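Local coordinates for protein tyrosyl-DNA phosphodiesterase 2 (Danio rerio, PDB 4F1H) that belongs to the endonuclease/exonuclease/phosphatase family, with a DNase I-like fold, and is modelled here with a magnesium ion and DNA, at residues Val147-Asp152 and Arg207-Ser212; Val37-Glu42 and Leu110-Ser115; Ser5-Asn10 and Gly243-Phe248. One frame throughout, in Å; residues are numbered along the deposited sequence.

Contact 1 of 3, residues Val147-Asp152 and Arg207-Ser212. With nucleotides of chain A.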
loop_
_atom_site.group_PDB
_atom_site.type_symbol
_atom_site.label_atom_id
_atom_site.label_comp_id
_atom_site.label_asym_id
_atom_site.label_seq_id
_atom_site.Cartn_x
_atom_site.Cartn_y
_atom_site.Cartn_z
ATOM N N VAL B 147 -18.683 4.362 10.742
ATOM C CA VAL B 147 -17.852 5.320 10.018
ATOM C C VAL B 147 -17.912 5.104 8.511
ATOM O O VAL B 147 -17.699 3.997 8.021
ATOM C CB VAL B 147 -16.367 5.211 10.459
ATOM C CG1 VAL B 147 -15.516 6.259 9.774
ATOM C CG2 VAL B 147 -16.296 5.367 11.953
ATOM N N ILE B 148 -18.171 6.178 7.762
ATOM C CA ILE B 148 -18.056 6.121 6.289
ATOM C C ILE B 148 -17.162 7.273 5.865
ATOM O O ILE B 148 -17.498 8.449 6.095
ATOM C CB ILE B 148 -19.420 6.282 5.628
ATOM C CG1 ILE B 148 -20.329 5.115 6.045
ATOM C CG2 ILE B 148 -19.256 6.343 4.078
ATOM C CD1 ILE B 148 -21.708 5.191 5.387
ATOM N N PHE B 149 -15.987 6.948 5.329
ATOM C CA PHE B 149 -15.176 7.939 4.664
ATOM C C PHE B 149 -15.403 7.770 3.178
ATOM O O PHE B 149 -15.333 6.641 2.665
ATOM C CB PHE B 149 -13.669 7.762 4.988
ATOM C CG PHE B 149 -12.792 8.605 4.116
ATOM C CD1 PHE B 149 -12.389 8.138 2.859
ATOM C CD2 PHE B 149 -12.408 9.870 4.514
ATOM C CE1 PHE B 149 -11.644 8.953 2.000
ATOM C CE2 PHE B 149 -11.603 10.672 3.662
ATOM C CZ PHE B 149 -11.234 10.206 2.432
ATOM N N ALA B 150 -15.623 8.866 2.447
ATOM C CA ALA B 150 -15.701 8.743 0.993
ATOM C C ALA B 150 -15.051 9.981 0.448
ATOM O O ALA B 150 -15.379 11.092 0.854
ATOM C CB ALA B 150 -17.171 8.651 0.515
ATOM N N GLY B 151 -14.127 9.804 -0.472
ATOM C CA GLY B 151 -13.509 10.982 -1.066
ATOM C C GLY B 151 -12.610 10.664 -2.229
ATOM O O GLY B 151 -12.461 9.522 -2.641
ATOM N N ASP B 152 -12.026 11.720 -2.779
ATOM C CA ASP B 152 -11.050 11.575 -3.836
ATOM C C ASP B 152 -9.721 11.453 -3.130
ATOM O O ASP B 152 -9.139 12.460 -2.709
ATOM C CB ASP B 152 -11.063 12.786 -4.762
ATOM C CG ASP B 152 -10.001 12.679 -5.845
ATOM O OD1 ASP B 152 -9.233 11.686 -5.839
ATOM O OD2 ASP B 152 -9.919 13.604 -6.668
ATOM N N ARG B 207 -12.543 6.493 -3.430
ATOM C CA ARG B 207 -12.669 5.302 -2.595
ATOM C C ARG B 207 -13.530 5.566 -1.390
ATOM O O ARG B 207 -13.637 6.709 -0.933
ATOM C CB ARG B 207 -11.293 4.786 -2.110
ATOM C CG ARG B 207 -10.262 4.576 -3.242
ATOM C CD ARG B 207 -8.985 3.892 -2.730
ATOM N NE ARG B 207 -8.115 3.688 -3.881
ATOM C CZ ARG B 207 -7.091 2.831 -3.946
ATOM N NH1 ARG B 207 -6.749 2.085 -2.894
ATOM N NH2 ARG B 207 -6.407 2.730 -5.086
ATOM N N ILE B 208 -14.152 4.502 -0.888
ATOM C CA ILE B 208 -15.000 4.563 0.312
ATOM C C ILE B 208 -14.446 3.586 1.329
ATOM O O ILE B 208 -14.222 2.392 0.996
ATOM C CB ILE B 208 -16.437 4.111 -0.002
ATOM C CG1 ILE B 208 -16.997 4.929 -1.171
ATOM C CG2 ILE B 208 -17.321 4.194 1.228
ATOM C CD1 ILE B 208 -18.317 4.347 -1.723
ATOM N N PHE B 209 -14.238 4.068 2.558
ATOM C CA PHE B 209 -13.775 3.227 3.696
ATOM C C PHE B 209 -14.917 3.114 4.692
ATOM O O PHE B 209 -15.607 4.103 4.977
ATOM C CB PHE B 209 -12.523 3.835 4.357
ATOM C CG PHE B 209 -11.334 3.976 3.419
ATOM C CD1 PHE B 209 -11.083 3.029 2.422
ATOM C CD2 PHE B 209 -10.496 5.086 3.522
ATOM C CE1 PHE B 209 -9.995 3.179 1.554
ATOM C CE2 PHE B 209 -9.397 5.236 2.677
ATOM C CZ PHE B 209 -9.162 4.287 1.674
ATOM N N LEU B 210 -15.137 1.908 5.209
ATOM C CA LEU B 210 -16.273 1.623 6.082
ATOM C C LEU B 210 -15.802 0.957 7.357
ATOM O O LEU B 210 -14.977 0.046 7.312
ATOM C CB LEU B 210 -17.274 0.718 5.342
ATOM C CG LEU B 210 -18.394 0.120 6.201
ATOM C CD1 LEU B 210 -19.372 1.237 6.668
ATOM C CD2 LEU B 210 -19.160 -0.971 5.430
ATOM N N ARG B 211 -16.301 1.426 8.500
ATOM C CA ARG B 211 -16.084 0.735 9.781
ATOM C C ARG B 211 -17.432 0.588 10.494
ATOM O O ARG B 211 -18.252 1.523 10.506
ATOM C CB ARG B 211 -15.109 1.517 10.668
ATOM C CG ARG B 211 -14.649 0.700 11.895
ATOM C CD ARG B 211 -14.290 1.635 13.035
ATOM N NE ARG B 211 -15.501 2.092 13.698
ATOM C CZ ARG B 211 -15.523 2.941 14.720
ATOM N NH1 ARG B 211 -16.677 3.270 15.268
ATOM N NH2 ARG B 211 -14.397 3.464 15.177
ATOM N N SER B 212 -17.709 -0.602 11.049
ATOM C CA SER B 212 -18.954 -0.769 11.798
ATOM C C SER B 212 -18.881 -0.124 13.171
ATOM O O SER B 212 -17.815 0.280 13.638
ATOM C CB SER B 212 -19.296 -2.254 11.976
ATOM O OG SER B 212 -19.340 -2.915 10.732
ATOM O OP3 DT A 1 -7.040 15.581 -7.666
ATOM P P DT A 1 -7.491 14.846 -8.890
ATOM O OP1 DT A 1 -8.711 15.330 -9.518
ATOM O OP2 DT A 1 -7.771 13.395 -8.604
ATOM O "O5'" DT A 1 -6.252 14.855 -9.879
ATOM C "C5'" DT A 1 -6.496 14.486 -11.247
ATOM C "C4'" DT A 1 -5.172 14.634 -11.970
ATOM O "O4'" DT A 1 -4.967 16.062 -12.152
ATOM C "C3'" DT A 1 -3.943 14.090 -11.233
ATOM O "O3'" DT A 1 -2.979 13.647 -12.207
ATOM C "C2'" DT A 1 -3.402 15.317 -10.502
ATOM C "C1'" DT A 1 -3.715 16.412 -11.522
ATOM N N1 DT A 1 -3.797 17.780 -10.933
ATOM C C2 DT A 1 -2.885 18.725 -11.363
ATOM O O2 DT A 1 -1.997 18.483 -12.196
ATOM N N3 DT A 1 -3.026 19.950 -10.765
ATOM C C4 DT A 1 -3.968 20.339 -9.818
ATOM O O4 DT A 1 -4.001 21.496 -9.358
ATOM C C5 DT A 1 -4.888 19.285 -9.426
ATOM C C7 DT A 1 -5.932 19.542 -8.382
ATOM C C6 DT A 1 -4.777 18.071 -9.987
#
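Phe149 and Phe209 exchange two backbone hydrogen bonds, Phe149 N to Phe209 O at 2.9 Å and Phe209 N to Phe149 O at 2.8 Å, in the middle of an antiparallel strand pair within one sheet of the DNase I-like sandwich. Val147 with Arg211 and Gly151 with Arg207 are the flanking hydrogen-bonded pairs; the second is a little longer, with Gly151 N 3.2 Å from Arg207 O. The chain turns at Gly151 and carries Asp152 to the bound DNA, where Asp152 OD2 lies 2.9 Å from OP2 of nucleotide DT1 of chain A. Asn10 ND2 holds this same carboxylate oxygen. The two phenylalanine side chains run side by side under helix 124-140. Their planes differ by 21°, but the rings are slid apart and barely overlap, so they meet through Phe149 CD1 and Phe209 CD2, 3.7 Å apart. On the opposite face Ile148, Ala150, Ile208 and Leu210 look toward the second sheet; Ile148 CG1 touches Leu210 CD1 at 4.0 Å. Arg211 bends at chi3 (79°), and its NH1 reaches Pro142 O and Ala145 O. Against one face of that guanidinium, above its centre, sits the methyl CG2 of Val147.

Contact 2 of 3, residues Val37-Glu42 and Leu110-Ser115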
loop_
_atom_site.group_PDB
_atom_site.type_symbol
_atom_site.label_atom_id
_atom_site.label_comp_id
_atom_site.label_asym_id
_atom_site.label_seq_id
_atom_site.Cartn_x
_atom_site.Cartn_y
_atom_site.Cartn_z
ATOM N N VAL B 37 -26.539 10.958 1.828
ATOM C CA VAL B 37 -25.331 11.752 2.062
ATOM C C VAL B 37 -24.630 11.952 0.736
ATOM O O VAL B 37 -24.507 11.003 -0.062
ATOM C CB VAL B 37 -24.350 11.056 3.023
ATOM C CG1 VAL B 37 -23.182 11.998 3.407
ATOM C CG2 VAL B 37 -25.068 10.591 4.328
ATOM N N VAL B 38 -24.150 13.165 0.496
ATOM C CA VAL B 38 -23.308 13.408 -0.676
ATOM C C VAL B 38 -21.979 13.935 -0.167
ATOM O O VAL B 38 -21.944 14.846 0.659
ATOM C CB VAL B 38 -23.899 14.449 -1.624
ATOM C CG1 VAL B 38 -23.143 14.447 -2.956
ATOM C CG2 VAL B 38 -25.397 14.180 -1.869
ATOM N N PHE B 39 -20.890 13.349 -0.663
ATOM C CA PHE B 39 -19.543 13.792 -0.317
ATOM C C PHE B 39 -18.963 14.357 -1.618
ATOM O O PHE B 39 -18.866 13.629 -2.630
ATOM C CB PHE B 39 -18.666 12.574 0.088
ATOM C CG PHE B 39 -19.185 11.767 1.239
ATOM C CD1 PHE B 39 -20.077 10.722 1.047
ATOM C CD2 PHE B 39 -18.719 12.002 2.528
ATOM C CE1 PHE B 39 -20.527 9.928 2.123
ATOM C CE2 PHE B 39 -19.156 11.194 3.617
ATOM C CZ PHE B 39 -20.023 10.144 3.414
ATOM N N LEU B 40 -18.598 15.645 -1.616
ATOM C CA LEU B 40 -18.148 16.288 -2.862
ATOM C C LEU B 40 -16.769 16.829 -2.681
ATOM O O LEU B 40 -16.385 17.255 -1.573
ATOM C CB LEU B 40 -19.077 17.431 -3.264
ATOM C CG LEU B 40 -20.505 16.984 -3.604
ATOM C CD1 LEU B 40 -21.425 18.185 -3.856
ATOM C CD2 LEU B 40 -20.502 16.073 -4.807
ATOM N N GLN B 41 -16.004 16.787 -3.768
ATOM C CA GLN B 41 -14.673 17.400 -3.739
ATOM C C GLN B 41 -14.484 18.388 -4.875
ATOM O O GLN B 41 -15.151 18.297 -5.903
ATOM C CB GLN B 41 -13.549 16.326 -3.713
ATOM C CG GLN B 41 -13.727 15.304 -2.581
ATOM C CD GLN B 41 -14.701 14.189 -2.993
ATOM O OE1 GLN B 41 -14.724 13.764 -4.162
ATOM N NE2 GLN B 41 -15.518 13.740 -2.058
ATOM N N GLU B 42 -13.598 19.367 -4.665
ATOM C CA GLU B 42 -13.287 20.382 -5.669
ATOM C C GLU B 42 -14.515 21.213 -6.054
ATOM O O GLU B 42 -14.686 21.637 -7.211
ATOM C CB GLU B 42 -12.567 19.739 -6.859
ATOM C CG GLU B 42 -11.546 20.644 -7.490
ATOM C CD GLU B 42 -10.800 19.963 -8.625
ATOM O OE1 GLU B 42 -11.000 20.414 -9.759
ATOM O OE2 GLU B 42 -10.027 18.994 -8.354
ATOM N N LEU B 110 -23.862 7.987 12.729
ATOM C CA LEU B 110 -22.913 7.815 11.616
ATOM C C LEU B 110 -21.827 8.862 11.786
ATOM O O LEU B 110 -22.119 9.992 12.192
ATOM C CB LEU B 110 -23.561 8.024 10.242
ATOM C CG LEU B 110 -24.863 7.297 9.943
ATOM C CD1 LEU B 110 -25.256 7.622 8.497
ATOM C CD2 LEU B 110 -24.720 5.792 10.182
ATOM N N TYR B 111 -20.585 8.510 11.441
ATOM C CA TYR B 111 -19.482 9.468 11.546
ATOM C C TYR B 111 -19.021 9.600 10.091
ATOM O O TYR B 111 -18.372 8.687 9.579
ATOM C CB TYR B 111 -18.425 8.860 12.473
ATOM C CG TYR B 111 -17.232 9.703 12.846
ATOM C CD1 TYR B 111 -16.063 9.640 12.098
ATOM C CD2 TYR B 111 -17.235 10.482 14.007
ATOM C CE1 TYR B 111 -14.920 10.383 12.456
ATOM C CE2 TYR B 111 -16.096 11.251 14.374
ATOM C CZ TYR B 111 -14.953 11.182 13.599
ATOM O OH TYR B 111 -13.825 11.927 13.960
ATOM N N LEU B 112 -19.438 10.687 9.421
ATOM C CA LEU B 112 -19.239 10.861 7.974
ATOM C C LEU B 112 -17.996 11.702 7.718
ATOM O O LEU B 112 -17.780 12.726 8.366
ATOM C CB LEU B 112 -20.463 11.546 7.362
ATOM C CG LEU B 112 -21.769 10.795 7.671
ATOM C CD1 LEU B 112 -22.931 11.706 7.308
ATOM C CD2 LEU B 112 -21.876 9.466 6.945
ATOM N N MET B 113 -17.159 11.264 6.788
ATOM C CA MET B 113 -15.888 11.959 6.581
ATOM C C MET B 113 -15.578 12.086 5.102
ATOM O O MET B 113 -15.858 11.187 4.330
ATOM C CB MET B 113 -14.741 11.139 7.192
ATOM C CG MET B 113 -14.982 10.653 8.623
ATOM S SD MET B 113 -13.795 9.335 9.065
ATOM C CE MET B 113 -12.246 10.231 8.934
ATOM N N THR B 114 -14.999 13.224 4.719
ATOM C CA THR B 114 -14.496 13.355 3.332
ATOM C C THR B 114 -13.212 14.178 3.270
ATOM O O THR B 114 -12.924 15.050 4.100
ATOM C CB THR B 114 -15.553 13.943 2.346
ATOM O OG1 THR B 114 -15.120 13.742 1.003
ATOM C CG2 THR B 114 -15.816 15.439 2.574
ATOM N N SER B 115 -12.432 13.899 2.234
ATOM C CA SER B 115 -11.225 14.654 1.985
ATOM C C SER B 115 -10.896 14.514 0.505
ATOM O O SER B 115 -11.394 13.605 -0.202
ATOM C CB SER B 115 -10.080 14.130 2.862
ATOM O OG SER B 115 -8.929 14.963 2.719
#
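Gln41 NE2 donates the one hydrogen bond between these strands, to Thr114 OG1 at 3.1 Å (N-H...O angle 148°). A bend at chi2 (83°) turns the amide back toward the threonine, whose oxygen lies somewhat out of the amide plane. Thr114 OG1 is also hydrogen-bonded to Ala150 O, so the buried hydroxyl accepts from the amide while donating its own hydrogen to that carbonyl. The remaining interactions are van der Waals. The Phe39 and Thr114 side chains overlap antiparallel, and the ring edge meets Thr114 CB, with Phe39 CD2 3.7 Å away. The neighbouring ring atom Phe39 CE2 comes within 3.4 Å of Met113 O and 4.0 Å of Leu112 CB. Val37 and Leu112 reach for each other tip to tip, Val37 CG2 to Leu112 CD1 at 3.8 Å, while Val37 CG1 covers a face of the Phe39 ring near its rim. No backbone bonds join the strands: their axes come no closer than 7.9 Å and run nearly parallel, at 21°, as facing members of the two sheets in a sandwich. Strand 37-43 is paired in its own sheet with strands 4-10 and 69-75, strand 108-114 in the other with 97-105 and 145-150.

Contact 3 of 3, residues Ser5-Asn10 and Gly243-Phe248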
loop_
_atom_site.group_PDB
_atom_site.type_symbol
_atom_site.label_atom_id
_atom_site.label_comp_id
_atom_site.label_asym_id
_atom_site.label_seq_id
_atom_site.Cartn_x
_atom_site.Cartn_y
_atom_site.Cartn_z
ATOM N N SER B 5 -27.817 5.382 1.705
ATOM C CA SER B 5 -27.192 5.533 0.371
ATOM C C SER B 5 -26.331 6.770 0.337
ATOM O O SER B 5 -26.642 7.776 0.982
ATOM C CB SER B 5 -28.240 5.636 -0.737
ATOM O OG SER B 5 -29.062 6.759 -0.543
ATOM N N ILE B 6 -25.254 6.727 -0.448
ATOM C CA ILE B 6 -24.360 7.884 -0.544
ATOM C C ILE B 6 -23.933 8.087 -1.981
ATOM O O ILE B 6 -24.007 7.157 -2.783
ATOM C CB ILE B 6 -23.077 7.707 0.322
ATOM C CG1 ILE B 6 -22.148 6.649 -0.292
ATOM C CG2 ILE B 6 -23.427 7.377 1.771
ATOM C CD1 ILE B 6 -20.780 6.571 0.379
ATOM N N ILE B 7 -23.510 9.310 -2.315
ATOM C CA ILE B 7 -22.816 9.559 -3.572
ATOM C C ILE B 7 -21.529 10.256 -3.176
ATOM O O ILE B 7 -21.562 11.065 -2.267
ATOM C CB ILE B 7 -23.629 10.444 -4.522
ATOM C CG1 ILE B 7 -24.719 9.572 -5.189
ATOM C CG2 ILE B 7 -22.719 11.151 -5.592
ATOM C CD1 ILE B 7 -25.594 10.320 -6.187
ATOM N N SER B 8 -20.405 9.928 -3.814
ATOM C CA SER B 8 -19.168 10.694 -3.602
ATOM C C SER B 8 -18.678 11.095 -4.988
ATOM O O SER B 8 -18.669 10.287 -5.938
ATOM C CB SER B 8 -18.092 9.825 -2.926
ATOM O OG SER B 8 -16.888 10.572 -2.694
ATOM N N TRP B 9 -18.277 12.347 -5.142
ATOM C CA TRP B 9 -17.912 12.831 -6.489
ATOM C C TRP B 9 -16.991 14.036 -6.419
ATOM O O TRP B 9 -17.311 15.046 -5.774
ATOM C CB TRP B 9 -19.181 13.205 -7.247
ATOM C CG TRP B 9 -19.124 13.066 -8.747
ATOM C CD1 TRP B 9 -18.027 13.100 -9.576
ATOM C CD2 TRP B 9 -20.262 12.829 -9.590
ATOM N NE1 TRP B 9 -18.433 12.916 -10.901
ATOM C CE2 TRP B 9 -19.798 12.788 -10.923
ATOM C CE3 TRP B 9 -21.629 12.716 -9.340
ATOM C CZ2 TRP B 9 -20.647 12.554 -12.021
ATOM C CZ3 TRP B 9 -22.504 12.504 -10.458
ATOM C CH2 TRP B 9 -21.984 12.428 -11.769
ATOM N N ASN B 10 -15.857 13.962 -7.126
ATOM C CA ASN B 10 -15.046 15.156 -7.348
ATOM C C ASN B 10 -15.646 15.838 -8.586
ATOM O O ASN B 10 -15.619 15.282 -9.695
ATOM C CB ASN B 10 -13.570 14.728 -7.573
ATOM C CG ASN B 10 -12.671 15.893 -7.916
ATOM O OD1 ASN B 10 -13.098 16.846 -8.565
ATOM N ND2 ASN B 10 -11.405 15.813 -7.517
ATOM N N GLY B 243 -18.667 9.530 -10.649
ATOM C CA GLY B 243 -19.131 9.529 -9.278
ATOM C C GLY B 243 -19.356 8.114 -8.788
ATOM O O GLY B 243 -19.465 7.179 -9.582
ATOM N N ILE B 244 -19.383 7.934 -7.468
ATOM C CA ILE B 244 -19.706 6.624 -6.899
ATOM C C ILE B 244 -21.067 6.726 -6.219
ATOM O O ILE B 244 -21.280 7.609 -5.388
ATOM C CB ILE B 244 -18.693 6.193 -5.833
ATOM C CG1 ILE B 244 -17.312 5.979 -6.466
ATOM C CG2 ILE B 244 -19.107 4.855 -5.193
ATOM C CD1 ILE B 244 -16.198 5.724 -5.429
ATOM N N TYR B 245 -22.015 5.842 -6.585
ATOM C CA TYR B 245 -23.235 5.644 -5.790
ATOM C C TYR B 245 -23.096 4.344 -4.972
ATOM O O TYR B 245 -22.657 3.303 -5.488
ATOM C CB TYR B 245 -24.465 5.558 -6.699
ATOM C CG TYR B 245 -25.741 5.202 -5.950
ATOM C CD1 TYR B 245 -26.335 6.102 -5.073
ATOM C CD2 TYR B 245 -26.359 3.970 -6.162
ATOM C CE1 TYR B 245 -27.503 5.775 -4.394
ATOM C CE2 TYR B 245 -27.518 3.646 -5.501
ATOM C CZ TYR B 245 -28.073 4.538 -4.621
ATOM O OH TYR B 245 -29.218 4.184 -3.945
ATOM N N CYS B 246 -23.422 4.378 -3.684
ATOM C CA CYS B 246 -23.268 3.149 -2.903
ATOM C C CYS B 246 -24.345 3.043 -1.844
ATOM O O CYS B 246 -24.691 4.037 -1.206
ATOM C CB CYS B 246 -21.890 3.125 -2.217
ATOM S SG CYS B 246 -21.423 1.509 -1.555
ATOM N N THR B 247 -24.874 1.843 -1.645
ATOM C CA THR B 247 -25.790 1.597 -0.529
ATOM C C THR B 247 -25.199 0.663 0.525
ATOM O O THR B 247 -24.280 -0.117 0.251
ATOM C CB THR B 247 -27.130 0.994 -0.987
ATOM O OG1 THR B 247 -26.867 -0.210 -1.715
ATOM C CG2 THR B 247 -27.878 1.922 -1.886
ATOM N N PHE B 248 -25.771 0.709 1.722
ATOM C CA PHE B 248 -25.254 -0.080 2.842
ATOM C C PHE B 248 -26.382 -0.803 3.568
ATOM O O PHE B 248 -27.483 -0.259 3.696
ATOM C CB PHE B 248 -24.546 0.814 3.851
ATOM C CG PHE B 248 -23.357 1.529 3.281
ATOM C CD1 PHE B 248 -23.550 2.710 2.574
ATOM C CD2 PHE B 248 -22.069 1.018 3.423
ATOM C CE1 PHE B 248 -22.456 3.383 2.012
ATOM C CE2 PHE B 248 -20.970 1.693 2.869
ATOM C CZ PHE B 248 -21.174 2.860 2.147
#
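Ser5 begins the walk along the first strand, its CB resting 3.7 Å from Tyr245 OH and also touching the methyl of Thr247. Strands 4-10 and 243-249 are neighbouring interior strands of one sheet of the DNase I-like sandwich. Ile6 forms the first hydrogen-bonded pair of this antiparallel arrangement, with Ile6 N 2.9 Å from Cys246 O and the return bond from Cys246 N to Ile6 O. Its CG1 sits between the backbone N and the carbonyl carbon (chi1 71°), which brings that branch against Cys246 CB and sends CD1 to the edge of the Phe248 ring, 4.0 Å from Phe248 CE1. Ile6, Ile244 and Cys246 face Ile208 of strand 202-211 in the other sheet. Ile7 turns to the other face of the sheet, where Ile7 CG1 meets the edge of the Tyr245 ring at CD1, 3.8 Å away. Ser8 makes the second hydrogen-bonded pair: Ser8 N to Ile244 O and Ile244 N to Ser8 O are both 2.9 Å, the latter almost straight at 171°. Trp9 then lays its indole flat against the backbone at Gly243. Gly243 CA is 3.5 Å from the centroid of the five-membered ring of Trp9 and 9° off the ring normal, a CH-pi contact made possible by the absence of a side chain there. Trp9 NE1 is hydrogen-bonded to His241 O, which helps to fix the turn of the indole, and Tyr29 meets Trp9 edge to face. Asn10 follows at the end of the strand, where it packs on a phosphate of the bound DNA. The buried backbone N-H and C=O of Ile6, Ser8, Ile244 and Cys246 are thus paired, and mostly apolar contacts cover the strands up to the end beside the DNA.

In the fold
From the N terminus, strand 4-10 is laid down first and waits for nearly the whole chain before contact 3 brings in strand 243-249, enclosing 232 residues. Within that span contacts 2 and 1 follow in series without crossing: 37-42 meets 110-115 after 67 residues, and 147-152 meets 207-212 after 54. Contact 3 joins two interior strands of one sheet and contact 1 belongs to the other, while contact 2 bridges the two. Strand 37-43 continues the first sheet through Phe39 N to Ile7 O (2.9 Å), and strand 108-114 continues the second through Met113 N to Ile148 O. Ile208 CD1 against Ile244 CG2 packs contacts 1 and 3 face to face.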